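PDB 1BDG: hexokinase from Schistosoma mansoni, which probably catalyses the ATP-dependent phosphorylation of hexoses to hexose 6-phosphates at the start of glycolysis, and is captured here with glucose bound. Local coordinates for residues Val24-Ile29 / Ala374-Gly379; Arg99-Pro104 / Ala120-Asp125; Ser111-Phe116 / Gln179-Lys184. All coordinates share one frame; numbering follows the deposited sequence.

Contact 1 of 3, residues Val24-Ile29 / Ala374-Gly379; sequences VDYEEI and AAYLAG
Tyr26, the first residue of 24-29 to meet the other helix, lays its phenol across Tyr376 and Leu377. The two short helical segments approach to 9.9 Å between axes and cross at -45°; the CB bond of Tyr26 points at the partner helix, and chi1 of -63°, with CG anti to the carbonyl carbon, lets the ring reach across. Two different parts of the ring are used. One face receives the CB of Tyr376, which lies 3.5 Å from Tyr26 CZ; the 3.9 Å from Tyr376 CB to the ring centroid identifies a CH-pi contact. The edge, near the ring plane, meets the branch methyl of Leu377, with Tyr26 CE1 3.7 Å from Leu377 CD2. Beyond CB the Tyr376 ring turns away from segment 24-29, though its CD2 side still flanks Tyr26; the two rings are oblique, with centroids 5.7 Å apart and planes at 67°. Tyr26 OH lies at the edge of the Tyr376 ring, in its plane, 3.9 Å from CD2 of that ring.

One turn further on, Ile29 makes a slighter contact, its CG2 lying 4.5 Å from Leu377 CD2. The same methyl thus faces both residues, closely for Tyr26 and loosely for Ile29, and everything that meets is carbon apart from the phenol oxygen.

The pair joins helix 23-41, near the start of the chain, to the long helix 357-389 of the predicted large subdomain. Helix 409-420 adds a third partner, with Met416 against Tyr26 and Arg412 against Tyr376. Met285 and Val286 of helix 283-286 pack on Leu377, and Leu259 and Trp262 from a loop close on Ile29.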
loop_
_atom_site.group_PDB
_atom_site.type_symbol
_atom_site.label_atom_id
_atom_site.label_comp_id
_atom_site.label_asym_id
_atom_site.label_seq_id
_atom_site.Cartn_x
_atom_site.Cartn_y
_atom_site.Cartn_z
ATOM N N VAL A 24 -15.311 18.244 6.692
ATOM C CA VAL A 24 -16.363 18.138 5.698
ATOM C C VAL A 24 -15.770 17.590 4.408
ATOM O O VAL A 24 -16.388 16.744 3.754
ATOM C CB VAL A 24 -17.103 19.482 5.421
ATOM C CG1 VAL A 24 -18.252 19.227 4.439
ATOM C CG2 VAL A 24 -17.645 20.096 6.731
ATOM N N ASP A 25 -14.553 18.008 4.068
ATOM C CA ASP A 25 -13.946 17.517 2.840
ATOM C C ASP A 25 -13.841 16.005 2.896
ATOM O O ASP A 25 -14.344 15.316 2.015
ATOM C CB ASP A 25 -12.584 18.161 2.590
ATOM C CG ASP A 25 -12.692 19.618 2.174
ATOM O OD1 ASP A 25 -13.730 20.012 1.608
ATOM O OD2 ASP A 25 -11.726 20.374 2.392
ATOM N N TYR A 26 -13.268 15.485 3.972
ATOM C CA TYR A 26 -13.120 14.045 4.129
ATOM C C TYR A 26 -14.460 13.316 4.128
ATOM O O TYR A 26 -14.584 12.265 3.510
ATOM C CB TYR A 26 -12.294 13.735 5.372
ATOM C CG TYR A 26 -10.899 14.279 5.259
ATOM C CD1 TYR A 26 -10.118 13.977 4.155
ATOM C CD2 TYR A 26 -10.376 15.135 6.220
ATOM C CE1 TYR A 26 -8.856 14.518 3.998
ATOM C CE2 TYR A 26 -9.104 15.680 6.075
ATOM C CZ TYR A 26 -8.356 15.365 4.950
ATOM O OH TYR A 26 -7.126 15.914 4.743
ATOM N N GLU A 27 -15.470 13.878 4.789
ATOM C CA GLU A 27 -16.800 13.256 4.791
ATOM C C GLU A 27 -17.175 12.980 3.321
ATOM O O GLU A 27 -17.614 11.891 2.973
ATOM C CB GLU A 27 -17.843 14.177 5.458
ATOM C CG GLU A 27 -17.563 14.477 6.947
ATOM C CD GLU A 27 -18.545 15.473 7.612
ATOM O OE1 GLU A 27 -19.066 16.389 6.932
ATOM O OE2 GLU A 27 -18.764 15.370 8.841
ATOM N N GLU A 28 -16.889 13.942 2.452
ATOM C CA GLU A 28 -17.175 13.832 1.033
ATOM C C GLU A 28 -16.311 12.816 0.290
ATOM O O GLU A 28 -16.842 12.009 -0.467
ATOM C CB GLU A 28 -16.997 15.175 0.368
ATOM C CG GLU A 28 -17.418 15.176 -1.068
ATOM C CD GLU A 28 -18.629 16.023 -1.249
ATOM O OE1 GLU A 28 -18.635 17.126 -0.627
ATOM O OE2 GLU A 28 -19.571 15.579 -1.973
ATOM N N ILE A 29 -14.988 12.890 0.432
ATOM C CA ILE A 29 -14.122 11.912 -0.248
ATOM C C ILE A 29 -14.712 10.537 0.092
ATOM O O ILE A 29 -15.108 9.780 -0.795
ATOM C CB ILE A 29 -12.644 11.991 0.224
ATOM C CG1 ILE A 29 -11.958 13.213 -0.381
ATOM C CG2 ILE A 29 -11.887 10.726 -0.130
ATOM C CD1 ILE A 29 -12.037 14.452 0.476
ATOM N N ALA A 374 -2.288 12.944 4.286
ATOM C CA ALA A 374 -2.076 11.561 3.907
ATOM C C ALA A 374 -2.825 10.665 4.868
ATOM O O ALA A 374 -3.717 9.919 4.464
ATOM C CB ALA A 374 -0.610 11.255 3.939
ATOM N N ALA A 375 -2.502 10.796 6.157
ATOM C CA ALA A 375 -3.133 9.999 7.214
ATOM C C ALA A 375 -4.647 10.163 7.175
ATOM O O ALA A 375 -5.379 9.186 7.059
ATOM C CB ALA A 375 -2.584 10.394 8.592
ATOM N N TYR A 376 -5.112 11.401 7.207
ATOM C CA TYR A 376 -6.536 11.676 7.158
ATOM C C TYR A 376 -7.211 11.015 5.964
ATOM O O TYR A 376 -8.330 10.535 6.078
ATOM C CB TYR A 376 -6.776 13.178 7.127
ATOM C CG TYR A 376 -6.503 13.868 8.432
ATOM C CD1 TYR A 376 -6.398 13.144 9.616
ATOM C CD2 TYR A 376 -6.371 15.246 8.495
ATOM C CE1 TYR A 376 -6.174 13.772 10.823
ATOM C CE2 TYR A 376 -6.141 15.887 9.704
ATOM C CZ TYR A 376 -6.045 15.138 10.862
ATOM O OH TYR A 376 -5.803 15.753 12.056
ATOM N N LEU A 377 -6.542 10.978 4.817
ATOM C CA LEU A 377 -7.145 10.347 3.653
ATOM C C LEU A 377 -7.382 8.846 3.888
ATOM O O LEU A 377 -8.487 8.351 3.643
ATOM C CB LEU A 377 -6.330 10.615 2.384
ATOM C CG LEU A 377 -6.481 11.995 1.724
ATOM C CD1 LEU A 377 -5.566 12.136 0.528
ATOM C CD2 LEU A 377 -7.912 12.209 1.299
ATOM N N ALA A 378 -6.386 8.143 4.430
ATOM C CA ALA A 378 -6.511 6.705 4.708
ATOM C C ALA A 378 -7.608 6.522 5.749
ATOM O O ALA A 378 -8.412 5.573 5.671
ATOM C CB ALA A 378 -5.202 6.153 5.228
ATOM N N GLY A 379 -7.653 7.474 6.685
ATOM C CA GLY A 379 -8.642 7.478 7.745
ATOM C C GLY A 379 -10.050 7.588 7.197
ATOM O O GLY A 379 -10.965 6.926 7.682
#

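Contact 2 of 3, residues Arg99-Pro104 / Ala120-Asp125; sequences RTYCIP and AETLAD
Tyr101 and Thr122 meet face to methyl: Thr122 CG2 stands over one face of the phenol ring, 3.4 Å from its centroid, displaced toward the rim on the CD1 side, which is CH-pi geometry. Thr122 OG1 lies by the other side, 3.3 Å from Tyr101 CD2, so both threonine branches meet the ring. The side chains run antiparallel past one another, and the phenol oxygen lies by Asp125, three residues further along the helix. There Tyr101 OH donates a hydrogen bond of 2.9 Å to Asp125 OD2. The ring and carboxylate planes stand at 86°, and OD2 is met on its anti side.

Strand 95-101 is an edge strand of the five-stranded mixed sheet of the predicted small subdomain, whose order 3-2-1-4-5 is that of the ribonuclease H-like fold of the actin and hexokinase superfamily. Helix 112-129 follows and packs on the sheet, the two segment axes running at 149°; Tyr80 and Val82 of the adjacent strand also touch Thr122.

Arg99, its chain extended from CG to NE, reaches the same carboxylate oxygen. Asp125 OD2 sits at the guanidinium edge, near its plane, in a 3.0 Å salt bridge with Arg99 NH1, guanidinium and carboxylate planes being 67° apart.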
loop_
_atom_site.group_PDB
_atom_site.type_symbol
_atom_site.label_atom_id
_atom_site.label_comp_id
_atom_site.label_asym_id
_atom_site.label_seq_id
_atom_site.Cartn_x
_atom_site.Cartn_y
_atom_site.Cartn_z
ATOM N N ARG A 99 13.563 -14.904 4.649
ATOM C CA ARG A 99 14.611 -14.053 4.109
ATOM C C ARG A 99 13.987 -12.889 3.319
ATOM O O ARG A 99 12.788 -12.887 3.021
ATOM C CB ARG A 99 15.540 -14.839 3.188
ATOM C CG ARG A 99 16.418 -15.815 3.895
ATOM C CD ARG A 99 17.710 -15.993 3.139
ATOM N NE ARG A 99 18.443 -17.138 3.660
ATOM C CZ ARG A 99 19.429 -17.758 3.030
ATOM N NH1 ARG A 99 19.826 -17.358 1.827
ATOM N NH2 ARG A 99 20.015 -18.795 3.616
ATOM N N THR A 100 14.815 -11.909 2.980
ATOM C CA THR A 100 14.387 -10.754 2.213
ATOM C C THR A 100 15.472 -10.584 1.162
ATOM O O THR A 100 16.660 -10.475 1.507
ATOM C CB THR A 100 14.323 -9.525 3.115
ATOM O OG1 THR A 100 13.297 -9.718 4.103
ATOM C CG2 THR A 100 14.032 -8.290 2.317
ATOM N N TYR A 101 15.094 -10.664 -0.110
ATOM C CA TYR A 101 16.051 -10.522 -1.197
ATOM C C TYR A 101 15.879 -9.186 -1.909
ATOM O O TYR A 101 14.755 -8.768 -2.242
ATOM C CB TYR A 101 15.879 -11.653 -2.217
ATOM C CG TYR A 101 16.438 -13.005 -1.813
ATOM C CD1 TYR A 101 15.670 -13.914 -1.079
ATOM C CD2 TYR A 101 17.714 -13.394 -2.225
ATOM C CE1 TYR A 101 16.159 -15.179 -0.774
ATOM C CE2 TYR A 101 18.213 -14.655 -1.924
ATOM C CZ TYR A 101 17.436 -15.543 -1.203
ATOM O OH TYR A 101 17.943 -16.792 -0.930
ATOM N N CYS A 102 16.989 -8.504 -2.131
ATOM C CA CYS A 102 16.948 -7.226 -2.823
ATOM C C CYS A 102 16.702 -7.584 -4.276
ATOM O O CYS A 102 17.140 -8.642 -4.721
ATOM C CB CYS A 102 18.303 -6.547 -2.727
ATOM S SG CYS A 102 19.544 -7.532 -3.606
ATOM N N ILE A 103 15.996 -6.723 -5.009
ATOM C CA ILE A 103 15.713 -6.967 -6.421
ATOM C C ILE A 103 16.385 -5.880 -7.251
ATOM O O ILE A 103 16.210 -4.697 -6.975
ATOM C CB ILE A 103 14.199 -6.967 -6.692
ATOM C CG1 ILE A 103 13.533 -8.126 -5.959
ATOM C CG2 ILE A 103 13.918 -7.118 -8.169
ATOM C CD1 ILE A 103 12.051 -8.268 -6.274
ATOM N N PRO A 104 17.163 -6.262 -8.282
ATOM C CA PRO A 104 17.840 -5.268 -9.123
ATOM C C PRO A 104 16.859 -4.364 -9.890
ATOM O O PRO A 104 15.906 -4.830 -10.501
ATOM C CB PRO A 104 18.670 -6.135 -10.073
ATOM C CG PRO A 104 18.880 -7.409 -9.303
ATOM C CD PRO A 104 17.541 -7.629 -8.685
ATOM N N ALA A 120 12.292 -17.284 -8.881
ATOM C CA ALA A 120 12.664 -18.683 -8.689
ATOM C C ALA A 120 14.161 -18.820 -8.314
ATOM O O ALA A 120 14.484 -19.489 -7.327
ATOM C CB ALA A 120 12.342 -19.489 -9.928
ATOM N N GLU A 121 15.053 -18.163 -9.070
ATOM C CA GLU A 121 16.505 -18.193 -8.825
ATOM C C GLU A 121 16.725 -18.051 -7.312
ATOM O O GLU A 121 17.338 -18.905 -6.677
ATOM C CB GLU A 121 17.174 -17.012 -9.561
ATOM C CG GLU A 121 18.719 -17.066 -9.750
ATOM C CD GLU A 121 19.554 -16.553 -8.547
ATOM O OE1 GLU A 121 19.842 -17.380 -7.639
ATOM O OE2 GLU A 121 19.958 -15.347 -8.539
ATOM N N THR A 122 16.115 -17.005 -6.755
ATOM C CA THR A 122 16.171 -16.661 -5.336
ATOM C C THR A 122 15.614 -17.729 -4.384
ATOM O O THR A 122 16.335 -18.221 -3.509
ATOM C CB THR A 122 15.453 -15.327 -5.111
ATOM O OG1 THR A 122 16.407 -14.254 -5.134
ATOM C CG2 THR A 122 14.695 -15.329 -3.808
ATOM N N LEU A 123 14.331 -18.065 -4.523
ATOM C CA LEU A 123 13.699 -19.092 -3.679
ATOM C C LEU A 123 14.550 -20.365 -3.593
ATOM O O LEU A 123 14.659 -20.973 -2.522
ATOM C CB LEU A 123 12.315 -19.451 -4.237
ATOM C CG LEU A 123 11.610 -20.704 -3.714
ATOM C CD1 LEU A 123 11.279 -20.545 -2.238
ATOM C CD2 LEU A 123 10.349 -20.956 -4.525
ATOM N N ALA A 124 15.160 -20.744 -4.715
ATOM C CA ALA A 124 15.990 -21.945 -4.769
ATOM C C ALA A 124 17.119 -21.866 -3.750
ATOM O O ALA A 124 17.353 -22.822 -2.985
ATOM C CB ALA A 124 16.557 -22.140 -6.163
ATOM N N ASP A 125 17.794 -20.714 -3.727
ATOM C CA ASP A 125 18.903 -20.475 -2.797
ATOM C C ASP A 125 18.428 -20.812 -1.381
ATOM O O ASP A 125 18.999 -21.656 -0.707
ATOM C CB ASP A 125 19.344 -19.011 -2.891
ATOM C CG ASP A 125 20.621 -18.728 -2.126
ATOM O OD1 ASP A 125 21.716 -19.111 -2.612
ATOM O OD2 ASP A 125 20.522 -18.113 -1.039
#

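Contact 3 of 3, residues Ser111-Phe116 / Gln179-Lys184; sequences SGTELF and QTELDK
Glu181 carries most of this contact, laying its side chain from CB to the carboxylate along the start of helix 112-129. Its CB bond points toward that helix, and a bend at chi2 (-64°) turns the carboxylate along the helix, away from the Phe116 end and toward Thr113. The inner part of the side chain therefore meets Phe116: Glu181 CG lies 3.7 Å from Phe116 CB, and Glu181 CB lies 3.3 Å from Phe116 O, so the methylenes cover a backbone carbonyl as well as a side-chain carbon.

Phe116 gives little of its ring to the pair. Beyond CB the phenyl leads away from Glu181 and packs on Val174, Leu177 and Leu178, earlier on the same helix 174-183. Phe116 thus meets helix 174-183 twice, by CB on the Glu181 methylenes and by its ring on an aliphatic patch.

Thr113, near the start of its helix, meets the outer end of Glu181 obliquely. The carboxylate comes alongside, with Glu181 OE2 3.8 Å from Thr113 CB and Glu181 OE1 3.6 Å from Thr113 O. Thr113 OG1 is turned elsewhere, to a weak hydrogen bond of 3.3 Å with OG of the N-cap residue Ser111.

Across these segments the contact is thus one of van der Waals packing around a charged residue: the aliphatic part of Glu181 supplies the fit. The carboxylate lies on the flank of the first turn, OE1 near the acceptor Thr113 O, so segment 111-116 offers it no donor and any electrostatic gain from the helix is doubtful. Lys117, whose side chain also touches Glu181, could partly offset the charge.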
loop_
_atom_site.group_PDB
_atom_site.type_symbol
_atom_site.label_atom_id
_atom_site.label_comp_id
_atom_site.label_asym_id
_atom_site.label_seq_id
_atom_site.Cartn_x
_atom_site.Cartn_y
_atom_site.Cartn_z
ATOM N N SER A 111 11.901 -7.941 -18.965
ATOM C CA SER A 111 10.878 -8.912 -19.336
ATOM C C SER A 111 10.272 -9.608 -18.106
ATOM O O SER A 111 10.890 -9.654 -17.039
ATOM C CB SER A 111 11.414 -9.927 -20.361
ATOM O OG SER A 111 12.391 -10.790 -19.796
ATOM N N GLY A 112 9.072 -10.159 -18.278
ATOM C CA GLY A 112 8.375 -10.826 -17.199
ATOM C C GLY A 112 9.083 -12.081 -16.792
ATOM O O GLY A 112 9.258 -12.353 -15.595
ATOM N N THR A 113 9.475 -12.854 -17.800
ATOM C CA THR A 113 10.193 -14.122 -17.611
ATOM C C THR A 113 11.491 -13.860 -16.818
ATOM O O THR A 113 11.878 -14.645 -15.952
ATOM C CB THR A 113 10.509 -14.791 -18.994
ATOM O OG1 THR A 113 11.338 -13.923 -19.790
ATOM C CG2 THR A 113 9.214 -15.049 -19.751
ATOM N N GLU A 114 12.124 -12.723 -17.090
ATOM C CA GLU A 114 13.344 -12.343 -16.400
ATOM C C GLU A 114 13.068 -12.023 -14.908
ATOM O O GLU A 114 13.883 -12.362 -14.027
ATOM C CB GLU A 114 13.998 -11.160 -17.111
ATOM N N LEU A 115 11.950 -11.356 -14.619
ATOM C CA LEU A 115 11.613 -11.060 -13.228
ATOM C C LEU A 115 11.199 -12.382 -12.575
ATOM O O LEU A 115 11.783 -12.808 -11.576
ATOM C CB LEU A 115 10.482 -10.027 -13.139
ATOM C CG LEU A 115 9.953 -9.541 -11.776
ATOM C CD1 LEU A 115 11.028 -8.739 -11.030
ATOM C CD2 LEU A 115 8.727 -8.679 -11.992
ATOM N N PHE A 116 10.242 -13.077 -13.184
ATOM C CA PHE A 116 9.791 -14.352 -12.639
ATOM C C PHE A 116 10.874 -15.409 -12.549
ATOM O O PHE A 116 10.776 -16.366 -11.765
ATOM C CB PHE A 116 8.562 -14.850 -13.375
ATOM C CG PHE A 116 7.302 -14.261 -12.850
ATOM C CD1 PHE A 116 6.688 -14.807 -11.736
ATOM C CD2 PHE A 116 6.775 -13.103 -13.404
ATOM C CE1 PHE A 116 5.586 -14.213 -11.180
ATOM C CE2 PHE A 116 5.667 -12.504 -12.841
ATOM C CZ PHE A 116 5.075 -13.063 -11.726
ATOM N N GLN A 179 4.955 -20.519 -11.817
ATOM C CA GLN A 179 4.983 -21.974 -11.923
ATOM C C GLN A 179 5.917 -22.484 -13.053
ATOM O O GLN A 179 6.506 -23.550 -12.930
ATOM C CB GLN A 179 3.569 -22.495 -12.126
ATOM C CG GLN A 179 3.459 -23.990 -12.051
ATOM C CD GLN A 179 3.724 -24.506 -10.663
ATOM O OE1 GLN A 179 2.948 -24.257 -9.736
ATOM N NE2 GLN A 179 4.823 -25.246 -10.505
ATOM N N THR A 180 6.053 -21.723 -14.139
ATOM C CA THR A 180 6.915 -22.106 -15.251
ATOM C C THR A 180 8.365 -22.008 -14.805
ATOM O O THR A 180 9.106 -23.009 -14.828
ATOM C CB THR A 180 6.748 -21.154 -16.421
ATOM O OG1 THR A 180 5.359 -21.023 -16.740
ATOM C CG2 THR A 180 7.534 -21.637 -17.622
ATOM N N GLU A 181 8.769 -20.805 -14.384
ATOM C CA GLU A 181 10.133 -20.561 -13.926
ATOM C C GLU A 181 10.517 -21.505 -12.776
ATOM O O GLU A 181 11.643 -22.006 -12.738
ATOM C CB GLU A 181 10.307 -19.104 -13.525
ATOM C CG GLU A 181 9.883 -18.106 -14.612
ATOM C CD GLU A 181 10.722 -18.146 -15.917
ATOM O OE1 GLU A 181 11.974 -18.275 -15.878
ATOM O OE2 GLU A 181 10.120 -18.000 -17.004
ATOM N N LEU A 182 9.584 -21.796 -11.874
ATOM C CA LEU A 182 9.867 -22.709 -10.775
ATOM C C LEU A 182 10.232 -24.070 -11.343
ATOM O O LEU A 182 11.180 -24.714 -10.885
ATOM C CB LEU A 182 8.658 -22.852 -9.861
ATOM C CG LEU A 182 8.149 -21.625 -9.106
ATOM C CD1 LEU A 182 6.945 -22.033 -8.284
ATOM C CD2 LEU A 182 9.220 -21.054 -8.209
ATOM N N ASP A 183 9.485 -24.503 -12.353
ATOM C CA ASP A 183 9.730 -25.793 -13.010
ATOM C C ASP A 183 11.104 -25.779 -13.729
ATOM O O ASP A 183 11.882 -26.733 -13.633
ATOM C CB ASP A 183 8.595 -26.119 -14.009
ATOM C CG ASP A 183 7.249 -26.360 -13.325
ATOM O OD1 ASP A 183 7.222 -26.676 -12.115
ATOM O OD2 ASP A 183 6.213 -26.218 -14.001
ATOM N N LYS A 184 11.416 -24.671 -14.400
ATOM C CA LYS A 184 12.680 -24.522 -15.112
ATOM C C LYS A 184 13.848 -24.487 -14.115
ATOM O O LYS A 184 14.991 -24.257 -14.502
ATOM C CB LYS A 184 12.668 -23.245 -15.973
ATOM C CG LYS A 184 11.634 -23.239 -17.112
#

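How the contacts relate
Contacts 2 and 3 belong together: both use helix 112-129 of the predicted small subdomain, their centres are 13 Å apart, and they touch where Ala120 and Leu123 pack on Leu182. Contact 2 joins that helix to an edge strand, contact 3 joins it to helix 174-183. Contact 1 lies across the centre of the chain, its centre 38 Å from that of contact 2 and 41 Å from that of contact 3, and its long chain loop encloses both. The chemistry follows burial: contact 1 is buried and apolar, with aromatic rings, whereas the partly buried pair involve carboxylates, bonded to tyrosine and arginine in contact 2 but merely packed in contact 3.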